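Local coordinates for probable transcriptional regulator, LysR family protein (Rhodococcus sp., PDB 2QL3) that probably binds DNA and regulates transcription as a LysR-family factor, this chain being its C-terminal substrate-binding domain, at residues L98-A111 / F127-A141. Residues are numbered along the deposited sequence; the frame is centred on the assembly and turned at random.
Sequences LADLAEHPMVLLDA and FAPRVAYRTANFETA. With PO4 (phosphate ion), chain M.
Met106 O is gripped by two successive amides: Ala132 N donates at 2.9 Å, in the carbonyl plane, and Tyr133 N adds a weak bond. The register slips by one residue between the Met106–Val131 and Val107–Tyr133 bridges, a beta bulge, which lets one carbonyl oxygen face two adjacent amides. Strands 106-109 and 133-135 run parallel, their short axes 18° apart, and belong to a beta-alpha-beta unit whose crossover helix is 114-125, within the periplasmic-binding-protein-like fold of this LysR effector domain. Beyond the bulge the ladder is regular: Leu108 N reaches Tyr133 O at 2.8 Å, and Thr135 N returns to Leu108 O.

On the sheet face bearing Leu108 and Arg134, the two side chains lie side by side; CD2 of Leu108 rests over one face of the Arg134 guanidinium, 3.3 Å from NH2. That same NH2 forms a salt bridge to Asp110 OD2 at 3.1 Å, the oxygen lying in the guanidinium plane while the nitrogen approaches from above the carboxylate, the planes 72° apart. Asp110 OD1 bonds Thr115, so both carboxylate oxygens are engaged. On the opposite face, Leu109 CD2 meets Phe138 CD1 at 3.8 Å, tying strand 106-109 to the helix after Asn137, its N-cap. Thr135 OG1 accepts from Asn137 N in an ST turn and also bonds Glu40 of the second subunit.

Before the strands, Phe127 takes a chi1 of 71°, its CG between backbone N and carbonyl carbon, which lays the ring against Ala102 CB in a CH-pi contact 3.7 Å from the centroid. Cutting the ring back to an alanine here would probably leave Ala102 CB without its aromatic cover and open a gap over it. Nearby, one water donates to both Ala102 O and Ala128 O.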
loop_
_atom_site.group_PDB
_atom_site.type_symbol
_atom_site.label_atom_id
_atom_site.label_comp_id
_atom_site.label_asym_id
_atom_site.label_seq_id
_atom_site.Cartn_x
_atom_site.Cartn_y
_atom_site.Cartn_z
ATOM N N LEU A 98 -5.701 -14.292 -21.316
ATOM C CA LEU A 98 -4.633 -13.348 -21.047
ATOM C C LEU A 98 -3.897 -13.035 -22.337
ATOM O O LEU A 98 -3.459 -11.909 -22.554
ATOM C CB LEU A 98 -3.675 -14.019 -20.102
ATOM C CG LEU A 98 -3.245 -13.438 -18.773
ATOM C CD1 LEU A 98 -2.905 -14.621 -17.914
ATOM C CD2 LEU A 98 -2.023 -12.604 -19.010
ATOM N N ALA A 99 -3.748 -14.050 -23.176
ATOM C CA ALA A 99 -3.160 -13.890 -24.502
ATOM C C ALA A 99 -3.707 -12.663 -25.244
ATOM O O ALA A 99 -2.995 -12.103 -26.089
ATOM C CB ALA A 99 -3.376 -15.170 -25.339
ATOM N N ASP A 100 -4.948 -12.261 -24.939
ATOM C CA ASP A 100 -5.617 -11.130 -25.616
ATOM C C ASP A 100 -5.097 -9.766 -25.154
ATOM O O ASP A 100 -5.353 -8.762 -25.776
ATOM C CB ASP A 100 -7.151 -11.211 -25.498
ATOM C CG ASP A 100 -7.731 -12.449 -26.226
ATOM O OD1 ASP A 100 -8.969 -12.678 -26.177
ATOM O OD2 ASP A 100 -6.937 -13.213 -26.830
ATOM N N LEU A 101 -4.341 -9.763 -24.069
ATOM C CA LEU A 101 -3.728 -8.568 -23.496
ATOM C C LEU A 101 -2.216 -8.545 -23.733
ATOM O O LEU A 101 -1.526 -7.665 -23.245
ATOM C CB LEU A 101 -4.009 -8.555 -21.989
ATOM C CG LEU A 101 -5.460 -8.255 -21.622
ATOM C CD1 LEU A 101 -5.663 -8.734 -20.214
ATOM C CD2 LEU A 101 -5.678 -6.719 -21.744
ATOM N N ALA A 102 -1.692 -9.517 -24.477
ATOM C CA ALA A 102 -0.242 -9.596 -24.677
ATOM C C ALA A 102 0.364 -8.310 -25.236
ATOM O O ALA A 102 1.537 -7.977 -24.939
ATOM C CB ALA A 102 0.133 -10.816 -25.575
ATOM N N GLU A 103 -0.400 -7.595 -26.062
ATOM C CA GLU A 103 0.120 -6.374 -26.656
ATOM C C GLU A 103 -0.339 -5.066 -25.958
ATOM O O GLU A 103 0.030 -3.993 -26.391
ATOM C CB GLU A 103 -0.104 -6.352 -28.189
ATOM C CG GLU A 103 0.760 -7.421 -28.958
ATOM C CD GLU A 103 2.288 -7.086 -28.972
ATOM O OE1 GLU A 103 2.698 -6.157 -29.741
ATOM O OE2 GLU A 103 3.079 -7.737 -28.230
ATOM N N HIS A 104 -1.127 -5.169 -24.884
ATOM C CA HIS A 104 -1.558 -3.978 -24.111
ATOM C C HIS A 104 -0.581 -3.785 -22.953
ATOM O O HIS A 104 -0.047 -4.782 -22.423
ATOM C CB HIS A 104 -2.953 -4.193 -23.533
ATOM C CG HIS A 104 -4.045 -4.161 -24.546
ATOM N ND1 HIS A 104 -4.496 -5.297 -25.192
ATOM C CD2 HIS A 104 -4.799 -3.138 -25.008
ATOM C CE1 HIS A 104 -5.452 -4.963 -26.039
ATOM N NE2 HIS A 104 -5.668 -3.663 -25.933
ATOM N N PRO A 105 -0.337 -2.510 -22.548
ATOM C CA PRO A 105 0.662 -2.217 -21.526
ATOM C C PRO A 105 0.235 -2.796 -20.193
ATOM O O PRO A 105 -0.913 -2.647 -19.830
ATOM C CB PRO A 105 0.616 -0.676 -21.390
ATOM C CG PRO A 105 -0.520 -0.219 -22.142
ATOM C CD PRO A 105 -0.992 -1.292 -23.066
HETATM N N MSE A 106 1.144 -3.434 -19.462
HETATM C CA MSE A 106 0.798 -3.941 -18.164
HETATM C C MSE A 106 1.347 -3.059 -17.029
HETATM O O MSE A 106 2.387 -2.457 -17.175
HETATM C CB MSE A 106 1.267 -5.424 -18.016
HETATM C CG MSE A 106 0.850 -6.079 -16.668
HETATM SE SE MSE A 106 2.095 -7.527 -16.244
HETATM C CE MSE A 106 1.053 -8.408 -14.750
ATOM N N VAL A 107 0.604 -2.992 -15.906
ATOM C CA VAL A 107 1.053 -2.408 -14.633
ATOM C C VAL A 107 1.369 -3.645 -13.779
ATOM O O VAL A 107 0.477 -4.456 -13.496
ATOM C CB VAL A 107 -0.063 -1.563 -13.919
ATOM C CG1 VAL A 107 0.401 -1.076 -12.550
ATOM C CG2 VAL A 107 -0.451 -0.369 -14.741
ATOM N N LEU A 108 2.646 -3.830 -13.461
ATOM C CA LEU A 108 3.125 -5.005 -12.738
ATOM C C LEU A 108 3.274 -4.709 -11.240
ATOM O O LEU A 108 3.955 -3.753 -10.833
ATOM C CB LEU A 108 4.464 -5.464 -13.327
ATOM C CG LEU A 108 5.239 -6.538 -12.595
ATOM C CD1 LEU A 108 4.574 -7.834 -12.834
ATOM C CD2 LEU A 108 6.715 -6.653 -13.038
ATOM N N LEU A 109 2.606 -5.516 -10.422
ATOM C CA LEU A 109 2.869 -5.506 -8.986
ATOM C C LEU A 109 4.157 -6.309 -8.725
ATOM O O LEU A 109 4.206 -7.508 -8.921
ATOM C CB LEU A 109 1.686 -6.103 -8.211
ATOM C CG LEU A 109 1.909 -6.041 -6.668
ATOM C CD1 LEU A 109 2.009 -4.569 -6.209
ATOM C CD2 LEU A 109 0.844 -6.763 -5.915
ATOM N N ASP A 110 5.240 -5.625 -8.380
ATOM C CA ASP A 110 6.476 -6.348 -8.193
ATOM C C ASP A 110 6.637 -6.516 -6.686
ATOM O O ASP A 110 7.289 -5.699 -6.045
ATOM C CB ASP A 110 7.653 -5.569 -8.756
ATOM C CG ASP A 110 8.993 -6.346 -8.626
ATOM O OD1 ASP A 110 9.069 -7.428 -7.942
ATOM O OD2 ASP A 110 9.978 -5.865 -9.211
ATOM N N ALA A 111 6.005 -7.533 -6.118
ATOM C CA ALA A 111 6.109 -7.743 -4.667
ATOM C C ALA A 111 6.285 -9.227 -4.451
ATOM O O ALA A 111 5.291 -9.913 -4.203
ATOM C CB ALA A 111 4.854 -7.199 -3.924
ATOM N N PHE A 127 3.342 -15.560 -23.331
ATOM C CA PHE A 127 3.975 -14.253 -23.568
ATOM C C PHE A 127 4.749 -13.707 -22.394
ATOM O O PHE A 127 4.676 -14.239 -21.268
ATOM C CB PHE A 127 2.997 -13.213 -24.152
ATOM C CG PHE A 127 1.962 -12.744 -23.180
ATOM C CD1 PHE A 127 0.858 -13.550 -22.872
ATOM C CD2 PHE A 127 2.087 -11.497 -22.562
ATOM C CE1 PHE A 127 -0.086 -13.152 -21.932
ATOM C CE2 PHE A 127 1.121 -11.058 -21.645
ATOM C CZ PHE A 127 0.042 -11.882 -21.329
ATOM N N ALA A 128 5.561 -12.706 -22.704
ATOM C CA ALA A 128 6.286 -11.904 -21.747
ATOM C C ALA A 128 5.570 -10.553 -21.800
ATOM O O ALA A 128 5.437 -9.954 -22.865
ATOM C CB ALA A 128 7.759 -11.765 -22.176
ATOM N N PRO A 129 5.020 -10.114 -20.677
ATOM C CA PRO A 129 4.213 -8.884 -20.801
ATOM C C PRO A 129 5.072 -7.638 -21.053
ATOM O O PRO A 129 6.251 -7.596 -20.611
ATOM C CB PRO A 129 3.554 -8.768 -19.449
ATOM C CG PRO A 129 4.555 -9.433 -18.502
ATOM C CD PRO A 129 5.058 -10.633 -19.295
ATOM N N ARG A 130 4.457 -6.664 -21.724
ATOM C CA ARG A 130 5.014 -5.309 -21.914
ATOM C C ARG A 130 4.687 -4.478 -20.668
ATOM O O ARG A 130 3.578 -3.965 -20.553
ATOM C CB ARG A 130 4.382 -4.594 -23.124
ATOM C CG ARG A 130 4.304 -5.397 -24.492
ATOM C CD ARG A 130 3.563 -4.598 -25.609
ATOM N NE ARG A 130 3.958 -3.180 -25.600
ATOM C CZ ARG A 130 3.190 -2.131 -25.241
ATOM N NH1 ARG A 130 1.910 -2.274 -24.887
ATOM N NH2 ARG A 130 3.706 -0.902 -25.249
ATOM N N VAL A 131 5.655 -4.352 -19.763
ATOM C CA VAL A 131 5.449 -3.693 -18.479
ATOM C C VAL A 131 5.756 -2.207 -18.682
ATOM O O VAL A 131 6.908 -1.791 -18.971
ATOM C CB VAL A 131 6.283 -4.340 -17.354
ATOM C CG1 VAL A 131 5.999 -3.681 -15.998
ATOM C CG2 VAL A 131 5.989 -5.837 -17.279
ATOM N N ALA A 132 4.680 -1.440 -18.666
ATOM C CA ALA A 132 4.707 0.030 -18.731
ATOM C C ALA A 132 5.043 0.644 -17.368
ATOM O O ALA A 132 5.686 1.719 -17.292
ATOM C CB ALA A 132 3.353 0.541 -19.213
ATOM N N TYR A 133 4.610 -0.004 -16.288
ATOM C CA TYR A 133 4.829 0.523 -14.948
ATOM C C TYR A 133 4.977 -0.625 -13.957
ATOM O O TYR A 133 4.313 -1.633 -14.078
ATOM C CB TYR A 133 3.688 1.477 -14.489
ATOM C CG TYR A 133 3.499 2.665 -15.389
ATOM C CD1 TYR A 133 4.353 3.771 -15.302
ATOM C CD2 TYR A 133 2.499 2.658 -16.386
ATOM C CE1 TYR A 133 4.221 4.877 -16.188
ATOM C CE2 TYR A 133 2.344 3.758 -17.284
ATOM C CZ TYR A 133 3.217 4.867 -17.147
ATOM O OH TYR A 133 3.102 5.954 -17.974
ATOM N N ARG A 134 5.850 -0.434 -12.976
ATOM C CA ARG A 134 6.139 -1.418 -11.964
ATOM C C ARG A 134 6.018 -0.709 -10.615
ATOM O O ARG A 134 6.322 0.507 -10.503
ATOM C CB ARG A 134 7.560 -1.960 -12.240
ATOM C CG ARG A 134 8.132 -2.848 -11.219
ATOM C CD ARG A 134 9.609 -3.180 -11.604
ATOM N NE ARG A 134 9.714 -3.734 -12.967
ATOM C CZ ARG A 134 9.831 -5.034 -13.280
ATOM N NH1 ARG A 134 9.919 -5.379 -14.567
ATOM N NH2 ARG A 134 9.871 -5.986 -12.328
ATOM N N THR A 135 5.478 -1.431 -9.620
ATOM C CA THR A 135 5.268 -0.902 -8.249
ATOM C C THR A 135 5.232 -2.064 -7.240
ATOM O O THR A 135 4.748 -3.171 -7.539
ATOM C CB THR A 135 3.934 -0.092 -8.123
ATOM O OG1 THR A 135 3.716 0.258 -6.744
ATOM C CG2 THR A 135 2.719 -0.933 -8.582
ATOM N N ALA A 136 5.737 -1.862 -6.041
ATOM C CA ALA A 136 5.507 -2.897 -5.012
ATOM C C ALA A 136 4.250 -2.621 -4.155
ATOM O O ALA A 136 3.903 -3.409 -3.260
ATOM C CB ALA A 136 6.773 -3.094 -4.116
ATOM N N ASN A 137 3.542 -1.539 -4.484
ATOM C CA ASN A 137 2.388 -1.082 -3.717
ATOM C C ASN A 137 1.068 -1.549 -4.340
ATOM O O ASN A 137 0.782 -1.225 -5.449
ATOM C CB ASN A 137 2.394 0.423 -3.615
ATOM C CG ASN A 137 1.374 0.939 -2.584
ATOM O OD1 ASN A 137 0.935 0.192 -1.695
ATOM N ND2 ASN A 137 1.005 2.198 -2.697
ATOM N N PHE A 138 0.287 -2.331 -3.621
ATOM C CA PHE A 138 -0.934 -2.934 -4.173
ATOM C C PHE A 138 -1.895 -1.887 -4.675
ATOM O O PHE A 138 -2.459 -2.033 -5.748
ATOM C CB PHE A 138 -1.583 -3.805 -3.099
ATOM C CG PHE A 138 -2.610 -4.754 -3.567
ATOM C CD1 PHE A 138 -2.278 -6.083 -3.814
ATOM C CD2 PHE A 138 -3.946 -4.393 -3.590
ATOM C CE1 PHE A 138 -3.267 -7.040 -4.192
ATOM C CE2 PHE A 138 -4.915 -5.327 -3.968
ATOM C CZ PHE A 138 -4.577 -6.637 -4.287
ATOM N N GLU A 139 -2.108 -0.852 -3.882
ATOM C CA GLU A 139 -3.057 0.189 -4.280
ATOM C C GLU A 139 -2.532 1.023 -5.428
ATOM O O GLU A 139 -3.317 1.506 -6.240
ATOM C CB GLU A 139 -3.407 1.110 -3.131
ATOM C CG GLU A 139 -4.537 2.110 -3.485
ATOM C CD GLU A 139 -5.852 1.443 -3.948
ATOM O OE1 GLU A 139 -6.691 2.140 -4.559
ATOM O OE2 GLU A 139 -6.062 0.220 -3.724
ATOM N N THR A 140 -1.215 1.200 -5.512
ATOM C CA THR A 140 -0.689 1.877 -6.665
ATOM C C THR A 140 -1.034 1.100 -7.950
ATOM O O THR A 140 -1.397 1.705 -8.968
ATOM C CB THR A 140 0.816 2.153 -6.540
ATOM O OG1 THR A 140 1.044 2.983 -5.385
ATOM C CG2 THR A 140 1.348 2.842 -7.823
ATOM N N ALA A 141 -0.963 -0.231 -7.898
ATOM C CA ALA A 141 -1.290 -1.031 -9.061
ATOM C C ALA A 141 -2.752 -0.823 -9.417
ATOM O O ALA A 141 -3.060 -0.602 -10.560
ATOM C CB ALA A 141 -1.011 -2.514 -8.824
HETATM P P PO4 M . 9.477 -4.708 -20.587
HETATM O O1 PO4 M . 10.595 -5.751 -20.587
HETATM O O2 PO4 M . 9.511 -4.012 -19.241
HETATM O O3 PO4 M . 9.648 -3.703 -21.729
HETATM O O4 PO4 M . 8.112 -5.341 -20.750
HETATM O O HOH W 1 3.902 -9.269 -24.656
#